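Local coordinates for protein nitrate reductase (Ulva prolifera, PDB 5YLY) that catalyses the first step of nitrate assimilation, reduction of nitrate to nitrite, probably with NADH as electron donor, and contains an FAD-binding cytochrome b5 reductase domain, at residues A[196-201]-A[205-210]; A[225-230]-A[234-239]. All blocks are in the same frame, centred on the assembly; numbering follows the deposited sequence.

Interaction 1 (A[196-201]-A[205-210]); sequences LLYANQ and DILLRP
The phenol ring of Y198 meets L207 and I206 along one end. At its edge, near the ring plane, lies the carbonyl oxygen of L207, 3.6 Å from CE2 of Y198, while the CG2 methyl of I206 approaches that same CE2 obliquely, also at 3.6 Å. Over one face, ND2 of N200, two residues along the chain, sits 3.3 Å above the plane and over the ring centre. The hydroxyl is gripped twice. It accepts the backbone N-H of L207 (N to Y198 OH 3.1 Å, 159° at the hydrogen) and is also hydrogen-bonded to the carbonyl oxygen of G171, which fixes the end of this buried ring. The first torsion sets Y198 CG opposite its backbone N (chi1 -173°) and sends the ring across to the loop. The N200 amide crosses I206 at about a right angle, ND2 lying 3.6 Å from I206 CG1. Nearer the surface the contact thins to OD2 of D205 against CB of Q201 at 3.6 Å; the other carboxylate oxygen, OD1, is salt-bridged to K107, a probable FAD-binding residue. The nearest atoms of the L207 side chain and the bound FAD are about 5 Å apart. The arrangement is that of a beta-alpha-beta unit in the parallel sheet of the NAD-binding domain: the loop leaving strand 193-200 folds back beside Y198 and N200 before L208 takes the N-cap position of helix 209-218.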
loop_
_atom_site.group_PDB
_atom_site.type_symbol
_atom_site.label_atom_id
_atom_site.label_comp_id
_atom_site.label_asym_id
_atom_site.label_seq_id
_atom_site.Cartn_x
_atom_site.Cartn_y
_atom_site.Cartn_z
ATOM N N LEU A 196 12.633 0.465 -0.769
ATOM C CA LEU A 196 11.496 -0.394 -1.064
ATOM C C LEU A 196 11.933 -1.632 -1.821
ATOM O O LEU A 196 12.692 -1.542 -2.803
ATOM C CB LEU A 196 10.440 0.399 -1.884
ATOM C CG LEU A 196 9.278 -0.429 -2.501
ATOM C CD1 LEU A 196 8.362 -1.020 -1.411
ATOM C CD2 LEU A 196 8.453 0.446 -3.481
ATOM N N LEU A 197 11.406 -2.783 -1.391
ATOM C CA LEU A 197 11.599 -4.050 -2.084
ATOM C C LEU A 197 10.190 -4.521 -2.466
ATOM O O LEU A 197 9.338 -4.701 -1.601
ATOM C CB LEU A 197 12.370 -5.055 -1.220
ATOM C CG LEU A 197 12.519 -6.497 -1.792
ATOM C CD1 LEU A 197 13.185 -6.493 -3.177
ATOM C CD2 LEU A 197 13.376 -7.352 -0.879
ATOM N N TYR A 198 9.916 -4.618 -3.767
ATOM C CA TYR A 198 8.551 -4.919 -4.209
ATOM C C TYR A 198 8.528 -6.200 -5.005
ATOM O O TYR A 198 9.130 -6.266 -6.082
ATOM C CB TYR A 198 8.012 -3.704 -5.014
ATOM C CG TYR A 198 6.554 -3.724 -5.443
ATOM C CD1 TYR A 198 5.614 -4.514 -4.776
ATOM C CD2 TYR A 198 6.103 -2.911 -6.490
ATOM C CE1 TYR A 198 4.275 -4.541 -5.182
ATOM C CE2 TYR A 198 4.757 -2.877 -6.855
ATOM C CZ TYR A 198 3.851 -3.706 -6.214
ATOM O OH TYR A 198 2.549 -3.723 -6.640
ATOM N N ALA A 199 7.806 -7.211 -4.489
ATOM C CA ALA A 199 7.717 -8.536 -5.128
ATOM C C ALA A 199 6.370 -8.763 -5.807
ATOM O O ALA A 199 5.331 -8.398 -5.256
ATOM C CB ALA A 199 7.952 -9.625 -4.100
ATOM N N ASN A 200 6.381 -9.354 -7.014
ATOM C CA ASN A 200 5.157 -9.673 -7.754
ATOM C C ASN A 200 5.363 -10.933 -8.544
ATOM O O ASN A 200 6.508 -11.305 -8.785
ATOM C CB ASN A 200 4.755 -8.547 -8.704
ATOM C CG ASN A 200 4.333 -7.323 -7.968
ATOM O OD1 ASN A 200 3.256 -7.278 -7.378
ATOM N ND2 ASN A 200 5.241 -6.376 -7.858
ATOM N N GLN A 201 4.274 -11.564 -8.991
ATOM C CA GLN A 201 4.406 -12.798 -9.768
ATOM C C GLN A 201 5.062 -12.538 -11.126
ATOM O O GLN A 201 6.024 -13.217 -11.495
ATOM C CB GLN A 201 3.039 -13.469 -9.942
ATOM C CG GLN A 201 2.702 -14.500 -8.870
ATOM C CD GLN A 201 1.249 -14.892 -8.974
ATOM O OE1 GLN A 201 0.362 -14.171 -8.500
ATOM N NE2 GLN A 201 0.969 -15.957 -9.713
ATOM N N ASP A 205 2.141 -7.503 -13.289
ATOM C CA ASP A 205 1.438 -7.344 -12.019
ATOM C C ASP A 205 1.940 -6.174 -11.150
ATOM O O ASP A 205 1.322 -5.891 -10.122
ATOM C CB ASP A 205 1.515 -8.634 -11.195
ATOM C CG ASP A 205 0.710 -9.776 -11.760
ATOM O OD1 ASP A 205 -0.390 -9.516 -12.297
ATOM O OD2 ASP A 205 1.174 -10.934 -11.653
ATOM N N ILE A 206 3.073 -5.547 -11.510
ATOM C CA ILE A 206 3.619 -4.447 -10.702
ATOM C C ILE A 206 2.634 -3.285 -10.751
ATOM O O ILE A 206 2.316 -2.811 -11.841
ATOM C CB ILE A 206 5.034 -4.007 -11.195
ATOM C CG1 ILE A 206 6.054 -5.173 -11.155
ATOM C CG2 ILE A 206 5.558 -2.820 -10.386
ATOM C CD1 ILE A 206 7.355 -4.891 -11.953
ATOM N N LEU A 207 2.149 -2.839 -9.583
ATOM C CA LEU A 207 1.254 -1.695 -9.520
ATOM C C LEU A 207 2.065 -0.399 -9.450
ATOM O O LEU A 207 3.122 -0.362 -8.825
ATOM C CB LEU A 207 0.351 -1.763 -8.260
ATOM C CG LEU A 207 -0.728 -2.847 -8.229
ATOM C CD1 LEU A 207 -1.385 -2.914 -6.840
ATOM C CD2 LEU A 207 -1.802 -2.598 -9.285
ATOM N N LEU A 208 1.530 0.674 -10.054
ATOM C CA LEU A 208 2.058 2.048 -9.975
ATOM C C LEU A 208 3.551 2.147 -10.316
ATOM O O LEU A 208 4.269 2.974 -9.731
ATOM C CB LEU A 208 1.770 2.618 -8.553
ATOM C CG LEU A 208 0.284 2.733 -8.164
ATOM C CD1 LEU A 208 0.119 2.818 -6.652
ATOM C CD2 LEU A 208 -0.372 3.935 -8.871
ATOM N N ARG A 209 4.005 1.331 -11.271
ATOM C CA ARG A 209 5.427 1.354 -11.654
ATOM C C ARG A 209 5.878 2.739 -12.157
ATOM O O ARG A 209 6.906 3.207 -11.668
ATOM C CB ARG A 209 5.778 0.263 -12.661
ATOM C CG ARG A 209 7.295 0.101 -12.798
ATOM C CD ARG A 209 7.569 -1.085 -13.678
ATOM N NE ARG A 209 8.995 -1.262 -13.920
ATOM C CZ ARG A 209 9.469 -2.168 -14.758
ATOM N NH1 ARG A 209 8.640 -2.959 -15.427
ATOM N NH2 ARG A 209 10.777 -2.293 -14.939
ATOM N N PRO A 210 5.144 3.434 -13.078
ATOM C CA PRO A 210 5.598 4.777 -13.511
ATOM C C PRO A 210 5.728 5.738 -12.326
ATOM O O PRO A 210 6.704 6.481 -12.238
ATOM C CB PRO A 210 4.494 5.209 -14.486
ATOM C CG PRO A 210 4.004 3.901 -15.074
ATOM C CD PRO A 210 3.919 3.044 -13.812
#

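Interaction 2 (A[225-230]-A[234-239])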
loop_
_atom_site.group_PDB
_atom_site.type_symbol
_atom_site.label_atom_id
_atom_site.label_comp_id
_atom_site.label_asym_id
_atom_site.label_seq_id
_atom_site.Cartn_x
_atom_site.Cartn_y
_atom_site.Cartn_z
ATOM N N ILE A 225 14.357 1.862 -5.048
ATOM C CA ILE A 225 13.312 0.864 -5.243
ATOM C C ILE A 225 13.906 -0.321 -5.992
ATOM O O ILE A 225 14.613 -0.129 -6.992
ATOM C CB ILE A 225 12.075 1.470 -5.957
ATOM C CG1 ILE A 225 11.443 2.647 -5.140
ATOM C CG2 ILE A 225 11.009 0.386 -6.235
ATOM C CD1 ILE A 225 10.633 3.547 -5.914
ATOM N N HIS A 226 13.657 -1.543 -5.485
ATOM C CA HIS A 226 14.135 -2.759 -6.135
ATOM C C HIS A 226 12.940 -3.664 -6.312
ATOM O O HIS A 226 12.053 -3.687 -5.456
ATOM C CB HIS A 226 15.212 -3.454 -5.315
ATOM C CG HIS A 226 15.978 -4.466 -6.105
ATOM N ND1 HIS A 226 17.049 -4.069 -6.881
ATOM C CD2 HIS A 226 15.817 -5.796 -6.256
ATOM C CE1 HIS A 226 17.545 -5.161 -7.423
ATOM N NE2 HIS A 226 16.834 -6.218 -7.099
ATOM N N TYR A 227 12.903 -4.386 -7.438
ATOM C CA TYR A 227 11.798 -5.274 -7.784
ATOM C C TYR A 227 12.269 -6.707 -7.923
ATOM O O TYR A 227 13.426 -6.955 -8.278
ATOM C CB TYR A 227 11.194 -4.862 -9.140
ATOM C CG TYR A 227 10.755 -3.421 -9.230
ATOM C CD1 TYR A 227 9.471 -3.038 -8.851
ATOM C CD2 TYR A 227 11.599 -2.444 -9.759
ATOM C CE1 TYR A 227 9.049 -1.715 -8.963
ATOM C CE2 TYR A 227 11.193 -1.111 -9.857
ATOM C CZ TYR A 227 9.915 -0.758 -9.474
ATOM O OH TYR A 227 9.519 0.548 -9.560
ATOM N N THR A 228 11.351 -7.662 -7.700
ATOM C CA THR A 228 11.556 -9.075 -8.004
ATOM C C THR A 228 10.278 -9.607 -8.614
ATOM O O THR A 228 9.189 -9.150 -8.266
ATOM C CB THR A 228 12.093 -9.940 -6.849
ATOM O OG1 THR A 228 12.515 -11.201 -7.397
ATOM C CG2 THR A 228 11.058 -10.185 -5.741
ATOM N N VAL A 229 10.419 -10.503 -9.573
ATOM C CA VAL A 229 9.295 -11.189 -10.210
ATOM C C VAL A 229 9.605 -12.690 -10.197
ATOM O O VAL A 229 10.782 -13.053 -10.191
ATOM C CB VAL A 229 8.910 -10.635 -11.614
ATOM C CG1 VAL A 229 8.423 -9.184 -11.540
ATOM C CG2 VAL A 229 10.054 -10.783 -12.608
ATOM N N ASP A 230 8.571 -13.551 -10.104
ATOM C CA ASP A 230 8.747 -15.008 -10.061
ATOM C C ASP A 230 9.319 -15.467 -11.388
ATOM O O ASP A 230 10.423 -16.023 -11.437
ATOM C CB ASP A 230 7.406 -15.724 -9.792
ATOM C CG ASP A 230 6.755 -15.467 -8.441
ATOM O OD1 ASP A 230 7.371 -14.782 -7.602
ATOM O OD2 ASP A 230 5.652 -15.996 -8.209
ATOM N N PRO A 234 13.305 -11.696 -20.812
ATOM C CA PRO A 234 14.751 -11.480 -21.034
ATOM C C PRO A 234 15.297 -10.073 -20.751
ATOM O O PRO A 234 16.438 -9.969 -20.287
ATOM C CB PRO A 234 14.955 -11.880 -22.500
ATOM C CG PRO A 234 13.839 -12.816 -22.790
ATOM C CD PRO A 234 12.672 -12.253 -22.026
ATOM N N GLY A 235 14.507 -9.027 -21.003
ATOM C CA GLY A 235 14.948 -7.652 -20.776
ATOM C C GLY A 235 14.671 -7.085 -19.391
ATOM O O GLY A 235 14.443 -5.878 -19.262
ATOM N N TRP A 236 14.709 -7.942 -18.341
ATOM C CA TRP A 236 14.432 -7.572 -16.939
ATOM C C TRP A 236 15.730 -7.201 -16.197
ATOM O O TRP A 236 16.652 -8.011 -16.095
ATOM C CB TRP A 236 13.645 -8.710 -16.246
ATOM C CG TRP A 236 13.352 -8.526 -14.779
ATOM C CD1 TRP A 236 13.832 -9.287 -13.752
ATOM C CD2 TRP A 236 12.426 -7.599 -14.191
ATOM N NE1 TRP A 236 13.303 -8.854 -12.557
ATOM C CE2 TRP A 236 12.428 -7.830 -12.799
ATOM C CE3 TRP A 236 11.616 -6.572 -14.702
ATOM C CZ2 TRP A 236 11.646 -7.077 -11.913
ATOM C CZ3 TRP A 236 10.849 -5.822 -13.820
ATOM C CH2 TRP A 236 10.861 -6.086 -12.447
ATOM N N LYS A 237 15.799 -5.960 -15.696
ATOM C CA LYS A 237 16.999 -5.427 -15.029
ATOM C C LYS A 237 17.012 -5.587 -13.498
ATOM O O LYS A 237 17.869 -4.999 -12.833
ATOM C CB LYS A 237 17.237 -3.946 -15.422
ATOM C CG LYS A 237 17.413 -3.726 -16.936
ATOM C CD LYS A 237 18.484 -2.695 -17.293
ATOM C CE LYS A 237 19.796 -3.338 -17.673
ATOM N NZ LYS A 237 20.835 -2.327 -17.966
ATOM N N TYR A 238 16.088 -6.383 -12.935
ATOM C CA TYR A 238 16.036 -6.549 -11.481
ATOM C C TYR A 238 16.117 -8.020 -11.065
ATOM O O TYR A 238 16.602 -8.845 -11.839
ATOM C CB TYR A 238 14.804 -5.825 -10.884
ATOM C CG TYR A 238 14.686 -4.357 -11.233
ATOM C CD1 TYR A 238 14.001 -3.945 -12.371
ATOM C CD2 TYR A 238 15.166 -3.375 -10.372
ATOM C CE1 TYR A 238 13.859 -2.594 -12.684
ATOM C CE2 TYR A 238 15.027 -2.016 -10.673
ATOM C CZ TYR A 238 14.372 -1.634 -11.828
ATOM O OH TYR A 238 14.235 -0.305 -12.131
ATOM N N SER A 239 15.680 -8.349 -9.831
ATOM C CA SER A 239 15.792 -9.716 -9.304
ATOM C C SER A 239 14.707 -10.689 -9.767
ATOM O O SER A 239 13.641 -10.268 -10.218
ATOM C CB SER A 239 15.850 -9.686 -7.786
ATOM O OG SER A 239 17.036 -9.046 -7.356
HETATM O O HOH W 1 14.213 1.475 -9.223
#
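Y238 lays its ring beside that of Y227, and the two meet edge-to-face: CD2 of Y227 stands 3.4 Å above the centre of the Y238 ring, with the planes at 80°. Y238 in turn directs its own edge at the face of H226, centroids 5.7 Å apart, so the three rings form an aromatic cluster. With CG of H226 turned opposite its backbone N (chi1 -164°), the imidazole reaches S239, where NE2 and OG are hydrogen-bonded at 2.8 Å. W236 is clasped on both faces, by CB of Y238 on one and by CG2 of V229 on the other, the latter a CH-pi contact 4.0 Å from the centroid of the five-membered ring. Its NE1 donates to the carbonyl oxygen of S239 at 2.8 Å, from above the carbonyl plane, and V229 N binds that oxygen from the opposite face at 3.3 Å. S239 N donates to Y227 O at 3.1 Å, and T228 pairs with S239 in a parallel bridge. An alanine in place of Y238 would probably leave the Y227 edge and the H226 face without their aromatic mate and open a gap beside both rings. Further out, E213 holds the Y227 hydroxyl, R209 makes a cation-pi contact with the same ring, and R250 bonds S239 OG. A loop without a crossover helix thus adds the short outermost strand 239-240 to the parallel sheet of the NAD-binding domain.

Both contacts hang on neighbouring strands of one parallel sheet, 193-200 and 223-229, joined by backbone bonds such as Y198 N to H226 O at 2.9 Å. The centre of interaction 1, which has its L207 side chain near the FAD, is about 11 Å from the centre of the chain; that of interaction 2, at the sheet's margin, about 19 Å. Each is partly buried, but interaction 2 buries more surface, 409 against 258 Å². Their chemistry differs with their place in the fold: interaction 1 rests on a single cross-segment hydrogen bond plus contacts of the Y198 ring and N200 amide with aliphatic side chains, interaction 2 on sheet bonding and edge-to-face aromatic rings. Helix 209-218 connects them, and R209 NH2 packs against W236 CZ3 at 3.7 Å.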